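Local coordinates for multidrug resistance protein (Vibrio cholerae, PDB 1YC9) that forms a trimeric outer-membrane efflux channel of the outer membrane factor family, and probably helps export drugs and other toxic compounds from the cell, at residues 23-28 and 138-143; 40-45 and 222-227; 29-34 and 238-243. The protein carries 1 engineered substitution. One frame throughout, in Å; residues are numbered along the deposited sequence.

Contact 1: 23-28 and 138-143; sequences SANWWQ and AARLMI
The guanidinium of R140 meets the loop 23-28 at its edge: A24 O and N25 OD1 both lie near its plane, one before each terminal nitrogen, while the indole of W27 approaches it obliquely. W27 turns its edge to a face of W26: W27 CE3 lies 3.6 Å above that ring, offset toward the rim, while W26 CE2 lies at the edge of W27; N25 CA lies against a face of W27 in turn. At the edge of W26 sit S23 O and a water. This N-terminal loop with its 3-10 turn is thereby fastened to helix 117-183, one of the long helices of the α-barrel seen in TolC-like outer membrane factors.

Arginine suits the place because it can span the gap and still present two N-H donors side by side, one to each acceptor. Its CG stands anti to the backbone N (chi1 -170°) and the chain runs on extended to NE, carrying the planar group well beyond the helix surface. R140 NH1 gives a hydrogen bond of 2.8 Å to A24 O, approaching from above that carbonyl's plane. R140 NH2 gives one of 3.0 Å to N25 OD1, reached nearly end-on along the amide C=O. The amide and guanidinium planes are close to coplanar, 22° apart. W27 adds no cation-pi stack, since R140 NH1 stands at the edge of the ring, 3.7 Å from W27 CH2.

Bulky aromatic side chains fill the rest: W27 also packs on helix 33-44, and W26 on L427 and I430 of helix 398-433. One residue further along the helix, L141 brings its CD2 to 4.1 Å from W26 NE1. A single water accepts from R140 NH1 at 3.3 Å and, more weakly, from W26 NE1 at 3.4 Å.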
loop_
_atom_site.group_PDB
_atom_site.type_symbol
_atom_site.label_atom_id
_atom_site.label_comp_id
_atom_site.label_asym_id
_atom_site.label_seq_id
_atom_site.Cartn_x
_atom_site.Cartn_y
_atom_site.Cartn_z
ATOM N N SER A 23 -14.793 15.769 -21.732
ATOM C CA SER A 23 -14.146 15.386 -22.999
ATOM C C SER A 23 -13.158 14.196 -22.863
ATOM O O SER A 23 -12.833 13.792 -21.733
ATOM C CB SER A 23 -13.396 16.630 -23.521
ATOM O OG SER A 23 -12.886 16.452 -24.822
ATOM N N ALA A 24 -12.678 13.644 -23.997
ATOM C CA ALA A 24 -11.604 12.648 -23.974
ATOM C C ALA A 24 -10.305 13.316 -23.534
ATOM O O ALA A 24 -9.639 12.812 -22.633
ATOM C CB ALA A 24 -11.403 11.984 -25.327
ATOM N N ASN A 25 -9.937 14.408 -24.218
ATOM C CA ASN A 25 -8.840 15.292 -23.815
ATOM C C ASN A 25 -9.348 16.488 -23.013
ATOM O O ASN A 25 -9.128 17.639 -23.364
ATOM C CB ASN A 25 -8.044 15.752 -25.030
ATOM C CG ASN A 25 -7.475 14.585 -25.833
ATOM O OD1 ASN A 25 -7.189 13.535 -25.304
ATOM N ND2 ASN A 25 -7.286 14.796 -27.118
ATOM N N TRP A 26 -9.968 16.181 -21.883
ATOM C CA TRP A 26 -10.722 17.123 -21.069
ATOM C C TRP A 26 -9.925 18.305 -20.524
ATOM O O TRP A 26 -10.483 19.341 -20.197
ATOM C CB TRP A 26 -11.425 16.355 -19.921
ATOM C CG TRP A 26 -10.436 15.488 -19.171
ATOM C CD1 TRP A 26 -10.192 14.172 -19.372
ATOM C CD2 TRP A 26 -9.514 15.913 -18.125
ATOM N NE1 TRP A 26 -9.172 13.751 -18.545
ATOM C CE2 TRP A 26 -8.744 14.791 -17.762
ATOM C CE3 TRP A 26 -9.253 17.124 -17.486
ATOM C CZ2 TRP A 26 -7.733 14.845 -16.768
ATOM C CZ3 TRP A 26 -8.255 17.182 -16.510
ATOM C CH2 TRP A 26 -7.510 16.054 -16.161
ATOM N N TRP A 27 -8.612 18.135 -20.387
ATOM C CA TRP A 27 -7.737 19.175 -19.852
ATOM C C TRP A 27 -7.652 20.383 -20.792
ATOM O O TRP A 27 -7.313 21.502 -20.359
ATOM C CB TRP A 27 -6.330 18.630 -19.627
ATOM C CG TRP A 27 -5.767 17.916 -20.823
ATOM C CD1 TRP A 27 -5.068 18.469 -21.859
ATOM C CD2 TRP A 27 -5.846 16.517 -21.092
ATOM N NE1 TRP A 27 -4.712 17.494 -22.755
ATOM C CE2 TRP A 27 -5.187 16.287 -22.313
ATOM C CE3 TRP A 27 -6.443 15.421 -20.431
ATOM C CZ2 TRP A 27 -5.097 15.027 -22.882
ATOM C CZ3 TRP A 27 -6.339 14.165 -20.998
ATOM C CH2 TRP A 27 -5.673 13.980 -22.218
ATOM N N GLN A 28 -7.964 20.146 -22.069
ATOM C CA GLN A 28 -7.963 21.225 -23.053
ATOM C C GLN A 28 -8.968 22.312 -22.731
ATOM O O GLN A 28 -8.790 23.443 -23.171
ATOM C CB GLN A 28 -8.156 20.679 -24.489
ATOM C CG GLN A 28 -6.975 19.884 -25.003
ATOM C CD GLN A 28 -7.256 19.206 -26.339
ATOM O OE1 GLN A 28 -8.400 19.162 -26.800
ATOM N NE2 GLN A 28 -6.245 18.651 -26.920
ATOM N N ALA A 138 -8.468 3.660 -16.759
ATOM C CA ALA A 138 -8.240 4.204 -15.415
ATOM C C ALA A 138 -6.801 4.713 -15.257
ATOM O O ALA A 138 -6.592 5.765 -14.622
ATOM C CB ALA A 138 -8.591 3.184 -14.307
ATOM N N ALA A 139 -5.835 4.033 -15.877
ATOM C CA ALA A 139 -4.432 4.432 -15.778
ATOM C C ALA A 139 -4.188 5.733 -16.536
ATOM O O ALA A 139 -3.474 6.629 -16.037
ATOM C CB ALA A 139 -3.459 3.334 -16.308
ATOM N N ARG A 140 -4.797 5.869 -17.710
ATOM C CA ARG A 140 -4.717 7.115 -18.419
ATOM C C ARG A 140 -5.260 8.261 -17.558
ATOM O O ARG A 140 -4.657 9.330 -17.484
ATOM C CB ARG A 140 -5.528 7.015 -19.688
ATOM C CG ARG A 140 -5.318 8.188 -20.631
ATOM C CD ARG A 140 -6.481 8.346 -21.573
ATOM N NE ARG A 140 -6.157 9.129 -22.768
ATOM C CZ ARG A 140 -6.737 10.276 -23.095
ATOM N NH1 ARG A 140 -7.616 10.847 -22.283
ATOM N NH2 ARG A 140 -6.412 10.883 -24.229
ATOM N N LEU A 141 -6.402 8.022 -16.919
ATOM C CA LEU A 141 -7.039 9.009 -16.054
ATOM C C LEU A 141 -6.162 9.368 -14.872
ATOM O O LEU A 141 -6.090 10.526 -14.474
ATOM C CB LEU A 141 -8.378 8.477 -15.548
ATOM C CG LEU A 141 -9.613 9.348 -15.274
ATOM C CD1 LEU A 141 -10.136 9.188 -13.837
ATOM C CD2 LEU A 141 -9.539 10.809 -15.747
ATOM N N MET A 142 -5.496 8.368 -14.304
ATOM C CA MET A 142 -4.645 8.582 -13.140
ATOM C C MET A 142 -3.426 9.425 -13.500
ATOM O O MET A 142 -2.957 10.233 -12.699
ATOM C CB MET A 142 -4.199 7.242 -12.548
ATOM C CG MET A 142 -3.239 7.369 -11.378
ATOM S SD MET A 142 -2.848 5.779 -10.623
ATOM C CE MET A 142 -2.108 4.919 -12.008
ATOM N N ILE A 143 -2.921 9.230 -14.714
ATOM C CA ILE A 143 -1.816 10.034 -15.232
ATOM C C ILE A 143 -2.228 11.484 -15.480
ATOM O O ILE A 143 -1.589 12.432 -14.999
ATOM C CB ILE A 143 -1.239 9.396 -16.520
ATOM C CG1 ILE A 143 -0.550 8.067 -16.179
ATOM C CG2 ILE A 143 -0.220 10.284 -17.192
ATOM C CD1 ILE A 143 -0.295 7.192 -17.382
HETATM O O HOH W 1 -7.991 10.631 -19.048
#

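Contact 2: 40-45 and 222-227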
loop_
_atom_site.group_PDB
_atom_site.type_symbol
_atom_site.label_atom_id
_atom_site.label_comp_id
_atom_site.label_asym_id
_atom_site.label_seq_id
_atom_site.Cartn_x
_atom_site.Cartn_y
_atom_site.Cartn_z
ATOM N N GLU A 40 0.058 15.730 -22.670
ATOM C CA GLU A 40 0.381 15.081 -23.930
ATOM C C GLU A 40 1.716 14.350 -23.940
ATOM O O GLU A 40 1.776 13.218 -24.391
ATOM C CB GLU A 40 0.280 16.092 -25.055
ATOM C CG GLU A 40 -1.189 16.437 -25.260
ATOM C CD GLU A 40 -1.621 17.706 -25.905
ATOM O OE1 GLU A 40 -0.757 18.326 -26.551
ATOM O OE2 GLU A 40 -2.775 18.151 -25.699
ATOM N N GLU A 41 2.751 14.972 -23.381
ATOM C CA GLU A 41 4.065 14.349 -23.200
ATOM C C GLU A 41 3.972 13.052 -22.395
ATOM O O GLU A 41 4.533 12.026 -22.804
ATOM C CB GLU A 41 5.043 15.297 -22.486
ATOM C CG GLU A 41 5.583 16.440 -23.320
ATOM C CD GLU A 41 6.252 17.501 -22.427
ATOM O OE1 GLU A 41 7.186 17.168 -21.686
ATOM O OE2 GLU A 41 5.825 18.664 -22.433
ATOM N N ALA A 42 3.302 13.122 -21.248
ATOM C CA ALA A 42 3.147 11.984 -20.353
ATOM C C ALA A 42 2.384 10.846 -21.025
ATOM O O ALA A 42 2.694 9.711 -20.795
ATOM C CB ALA A 42 2.410 12.386 -19.085
ATOM N N LEU A 43 1.345 11.171 -21.811
ATOM C CA LEU A 43 0.560 10.148 -22.495
ATOM C C LEU A 43 1.213 9.559 -23.774
ATOM O O LEU A 43 0.746 8.566 -24.307
ATOM C CB LEU A 43 -0.833 10.697 -22.792
ATOM C CG LEU A 43 -1.682 10.964 -21.530
ATOM C CD1 LEU A 43 -3.079 11.490 -21.919
ATOM C CD2 LEU A 43 -1.804 9.753 -20.592
ATOM N N GLN A 44 2.285 10.184 -24.248
ATOM C CA GLN A 44 2.978 9.697 -25.438
ATOM C C GLN A 44 4.083 8.717 -25.060
ATOM O O GLN A 44 4.199 7.634 -25.634
ATOM C CB GLN A 44 3.561 10.866 -26.233
ATOM C CG GLN A 44 3.975 10.509 -27.651
ATOM N N HIS A 45 4.892 9.116 -24.087
ATOM C CA HIS A 45 5.948 8.295 -23.551
ATOM C C HIS A 45 6.261 8.789 -22.133
ATOM O O HIS A 45 6.619 9.942 -21.937
ATOM C CB HIS A 45 7.220 8.352 -24.413
ATOM C CG HIS A 45 8.215 7.273 -24.087
ATOM N ND1 HIS A 45 9.269 7.466 -23.214
ATOM C CD2 HIS A 45 8.291 5.977 -24.484
ATOM C CE1 HIS A 45 9.958 6.342 -23.098
ATOM N NE2 HIS A 45 9.386 5.421 -23.854
ATOM N N ALA A 222 8.770 15.019 -13.005
ATOM C CA ALA A 222 8.752 13.593 -12.711
ATOM C C ALA A 222 7.433 12.935 -13.180
ATOM O O ALA A 222 7.439 11.807 -13.741
ATOM C CB ALA A 222 8.964 13.344 -11.209
ATOM N N LEU A 223 6.342 13.648 -13.003
ATOM C CA LEU A 223 5.007 13.132 -13.365
ATOM C C LEU A 223 4.880 12.897 -14.853
ATOM O O LEU A 223 4.103 12.010 -15.238
ATOM C CB LEU A 223 3.848 14.016 -12.883
ATOM C CG LEU A 223 3.594 13.923 -11.384
ATOM C CD1 LEU A 223 2.712 15.058 -10.908
ATOM C CD2 LEU A 223 2.935 12.609 -10.990
ATOM N N VAL A 224 5.646 13.631 -15.663
ATOM C CA VAL A 224 5.621 13.439 -17.088
ATOM C C VAL A 224 6.801 12.583 -17.556
ATOM O O VAL A 224 7.068 12.494 -18.753
ATOM C CB VAL A 224 5.442 14.763 -17.888
ATOM C CG1 VAL A 224 4.281 15.542 -17.310
ATOM C CG2 VAL A 224 6.683 15.610 -17.872
ATOM N N GLY A 225 7.503 11.956 -16.619
ATOM C CA GLY A 225 8.513 10.990 -16.939
ATOM C C GLY A 225 9.804 11.605 -17.324
ATOM O O GLY A 225 10.604 11.001 -18.034
ATOM N N GLN A 226 10.052 12.812 -16.858
ATOM C CA GLN A 226 11.274 13.486 -17.254
ATOM C C GLN A 226 12.130 13.817 -16.075
ATOM O O GLN A 226 11.709 13.731 -14.914
ATOM C CB GLN A 226 10.979 14.683 -18.183
ATOM C CG GLN A 226 10.439 14.156 -19.521
ATOM C CD GLN A 226 9.796 15.208 -20.402
ATOM O OE1 GLN A 226 10.455 16.166 -20.782
ATOM N NE2 GLN A 226 8.532 15.014 -20.771
ATOM N N GLY A 227 13.401 14.040 -16.390
ATOM C CA GLY A 227 14.363 14.446 -15.414
ATOM C C GLY A 227 14.040 15.880 -15.048
ATOM O O GLY A 227 13.146 16.514 -15.613
#
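A Schellman motif ends helix 189-223, and the turn it makes sets V224 against A42 and Q226 against E41 of helix 33-44. The two segments come closest at A42 and V224, whose CA atoms are 4.3 Å apart. The small side chain of alanine suits so close an approach: its lone methyl, CB, lies 3.9 Å from V224 CA and 4.0 Å from V224 CB, so the short helix can rest almost on the backbone of the turn. I147 of helix 117-183 packs on both A42 and V224.

V224 is the first residue to leave the helical conformation, and G225 then takes a positive phi of 81°, a conformation that glycine accepts easily. Q226 N bonds to A221 O and G225 N to A222 O, the pair of bonds that defines the motif, with G225 as C-prime, and the chain turns so that the Q226 side chain heads toward helix 33-44. In the outer membrane factor fold this places the end of one long barrel helix beside a short helix near the middle of the molecule; A222 also packs on H354 of a neighbouring subunit.

The polar link is between extended side chains that meet at about a right angle. Q226 NE2 donates to E41 OE1 at 2.7 Å with an N-H...O angle of 152°; E41 OE1 accepts on its anti lone pair, away from the other oxygen, and the carboxylate and amide planes are turned 48° apart. The other oxygen, E41 OE2, forms a salt bridge with R230 and a hydrogen bond with H37 ND1. With a cation and two further donors around it, this carboxylate is probably ionised. E41 O accepts from the backbone N of both Q44 and H45, a turn further along.

Contact 3: 29-34 and 238-243; sequences RYQDAQ and HITLTS
Residues 29-32 run antiparallel to 238-243, their end-to-end directions 165° apart, and the segments come closest at Y30 and T240, whose CA atoms are 4.8 Å apart. Neither is a regular strand here, yet they pair locally: T240 N donates to Y30 O at 2.8 Å, and Y30 CA returns a CA-H...O contact to T240 O at 3.3 Å. Where the two segments do not pair directly, water fills in, one molecule joining R29 O, T240 O and T242 N, another Q31 O, H238 O and T240 OG1.

Beside the backbone pair, two apolar contacts form. Y30 CB rests on I239 CD1 (3.7 Å), while its ring lies alongside L241, CE1 to CD1. R29 CG sits over the centre of one ring face. Tyrosine suits the boundary because its hydroxyl can still reach D426 of helix 398-433, where F423 also meets the ring edge-to-face.

Polar side chains close the two ends. R29, bent at chi3, offers NH1 to T242 O at 3.0 Å, from well above the carbonyl plane though within the plane of the guanidinium; NE binds a water that also serves T242 O. At the other end D32 holds its CG anti to the backbone N (chi1 -176°), and OD1 takes H238 N at 2.9 Å from above the carboxylate plane.

As the N-cap of helix 33-44, D32 also lends OD2 to L35 N in a weak bond, and Y151 OH reaches OD1. Three donors and the positive end of a helix dipole should together favour the charged form of this buried carboxylate.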
loop_
_atom_site.group_PDB
_atom_site.type_symbol
_atom_site.label_atom_id
_atom_site.label_comp_id
_atom_site.label_asym_id
_atom_site.label_seq_id
_atom_site.Cartn_x
_atom_site.Cartn_y
_atom_site.Cartn_z
ATOM N N ARG A 29 -10.012 21.989 -21.978
ATOM C CA ARG A 29 -10.996 22.992 -21.657
ATOM C C ARG A 29 -10.439 24.135 -20.821
ATOM O O ARG A 29 -11.032 25.204 -20.806
ATOM C CB ARG A 29 -12.286 22.369 -21.100
ATOM C CG ARG A 29 -12.487 22.351 -19.606
ATOM C CD ARG A 29 -13.901 21.857 -19.216
ATOM N NE ARG A 29 -14.791 22.897 -18.674
ATOM C CZ ARG A 29 -15.983 23.254 -19.182
ATOM N NH1 ARG A 29 -16.697 24.201 -18.578
ATOM N NH2 ARG A 29 -16.474 22.694 -20.288
ATOM N N TYR A 30 -9.269 23.959 -20.181
ATOM C CA TYR A 30 -8.669 25.028 -19.383
ATOM C C TYR A 30 -7.837 26.040 -20.188
ATOM O O TYR A 30 -7.347 27.017 -19.642
ATOM C CB TYR A 30 -7.864 24.445 -18.181
ATOM C CG TYR A 30 -8.687 23.488 -17.390
ATOM C CD1 TYR A 30 -9.796 23.928 -16.685
ATOM C CD2 TYR A 30 -8.416 22.118 -17.397
ATOM C CE1 TYR A 30 -10.600 23.058 -15.999
ATOM C CE2 TYR A 30 -9.240 21.216 -16.668
ATOM C CZ TYR A 30 -10.287 21.693 -15.963
ATOM O OH TYR A 30 -11.121 20.832 -15.277
ATOM N N GLN A 31 -7.610 25.750 -21.470
ATOM C CA GLN A 31 -7.096 26.738 -22.415
ATOM C C GLN A 31 -5.677 27.126 -22.056
ATOM O O GLN A 31 -5.254 28.273 -22.250
ATOM C CB GLN A 31 -8.040 27.963 -22.480
ATOM C CG GLN A 31 -9.399 27.633 -23.121
ATOM C CD GLN A 31 -10.347 28.851 -23.188
ATOM O OE1 GLN A 31 -10.094 29.780 -23.932
ATOM N NE2 GLN A 31 -11.417 28.833 -22.413
ATOM N N ASP A 32 -4.951 26.168 -21.492
ATOM C CA ASP A 32 -3.569 26.359 -21.095
ATOM C C ASP A 32 -2.659 25.401 -21.843
ATOM O O ASP A 32 -2.557 24.194 -21.538
ATOM C CB ASP A 32 -3.430 26.217 -19.583
ATOM C CG ASP A 32 -2.053 26.507 -19.111
ATOM O OD1 ASP A 32 -1.925 26.899 -17.929
ATOM O OD2 ASP A 32 -1.022 26.399 -19.826
ATOM N N ALA A 33 -1.978 25.911 -22.871
ATOM C CA ALA A 33 -1.194 25.018 -23.693
ATOM C C ALA A 33 0.035 24.344 -23.087
ATOM O O ALA A 33 0.340 23.218 -23.420
ATOM C CB ALA A 33 -0.660 25.825 -24.929
ATOM N N GLN A 34 0.719 24.993 -22.162
ATOM C CA GLN A 34 1.374 24.354 -21.039
ATOM C C GLN A 34 0.828 23.089 -20.417
ATOM O O GLN A 34 1.530 22.064 -20.437
ATOM C CB GLN A 34 1.899 25.337 -19.999
ATOM C CG GLN A 34 3.146 24.743 -19.291
ATOM C CD GLN A 34 3.747 25.644 -18.283
ATOM O OE1 GLN A 34 3.049 26.198 -17.408
ATOM N NE2 GLN A 34 5.054 25.752 -18.339
ATOM N N HIS A 238 -1.741 29.531 -16.716
ATOM C CA HIS A 238 -2.757 30.499 -17.137
ATOM C C HIS A 238 -3.976 29.669 -17.452
ATOM O O HIS A 238 -4.224 29.335 -18.595
ATOM C CB HIS A 238 -2.266 31.307 -18.365
ATOM C CG HIS A 238 -0.972 32.027 -18.121
ATOM N ND1 HIS A 238 -0.877 33.143 -17.309
ATOM C CD2 HIS A 238 0.287 31.771 -18.553
ATOM C CE1 HIS A 238 0.379 33.561 -17.280
ATOM N NE2 HIS A 238 1.108 32.736 -18.011
ATOM N N ILE A 239 -4.701 29.303 -16.402
ATOM C CA ILE A 239 -5.867 28.449 -16.472
ATOM C C ILE A 239 -7.127 29.287 -16.668
ATOM O O ILE A 239 -7.351 30.257 -15.946
ATOM C CB ILE A 239 -5.969 27.627 -15.127
ATOM C CG1 ILE A 239 -4.849 26.584 -15.052
ATOM C CG2 ILE A 239 -7.375 27.000 -14.900
ATOM C CD1 ILE A 239 -5.019 25.432 -15.974
ATOM N N THR A 240 -7.962 28.881 -17.618
ATOM C CA THR A 240 -9.279 29.466 -17.795
ATOM C C THR A 240 -10.299 28.490 -17.272
ATOM O O THR A 240 -10.403 27.378 -17.752
ATOM C CB THR A 240 -9.550 29.802 -19.292
ATOM O OG1 THR A 240 -8.648 30.830 -19.706
ATOM C CG2 THR A 240 -10.927 30.383 -19.483
ATOM N N LEU A 241 -11.029 28.922 -16.265
ATOM C CA LEU A 241 -12.065 28.133 -15.647
ATOM C C LEU A 241 -13.404 28.610 -16.144
ATOM O O LEU A 241 -13.741 29.770 -15.953
ATOM C CB LEU A 241 -11.983 28.328 -14.136
ATOM C CG LEU A 241 -12.112 27.143 -13.198
ATOM C CD1 LEU A 241 -11.255 25.983 -13.709
ATOM C CD2 LEU A 241 -11.698 27.576 -11.818
ATOM N N THR A 242 -14.164 27.712 -16.760
ATOM C CA THR A 242 -15.538 27.946 -17.206
ATOM C C THR A 242 -16.480 27.076 -16.374
ATOM O O THR A 242 -16.201 25.894 -16.202
ATOM C CB THR A 242 -15.676 27.497 -18.676
ATOM O OG1 THR A 242 -14.820 28.279 -19.510
ATOM C CG2 THR A 242 -17.076 27.759 -19.216
ATOM N N SER A 243 -17.591 27.636 -15.879
ATOM C CA SER A 243 -18.667 26.824 -15.278
ATOM C C SER A 243 -19.305 25.906 -16.341
ATOM O O SER A 243 -19.414 26.268 -17.523
ATOM C CB SER A 243 -19.739 27.697 -14.621
ATOM O OG SER A 243 -20.512 28.336 -15.617
HETATM O O HOH W 2 -14.318 24.107 -16.105
HETATM O O HOH W 3 -12.568 25.810 -18.373
HETATM O O HOH W 4 -6.112 30.177 -20.346
#

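In the fold
The three contacts fasten one short N-terminal piece of chain, residues 23-45, to parts of the chain distant in sequence: contact 1 to helix 117-183, contact 3 to the loop after helix 189-223, and contact 2 to the end of that helix. Contacts 1 and 3 adjoin in sequence, their centres 15 Å apart. Contacts 1 and 2, with centres 14 Å apart, touch directly, W27 CH2 lying 3.6 Å from L43 CD1. Contact 2 is nested along the chain inside the loop closed by contact 3, and both use helix 33-44. A bound mercury ion lies about 4 Å from the H45 side chain of contact 2; the R140 side chain of contact 1 is about 13 Å from a bound mercury ion.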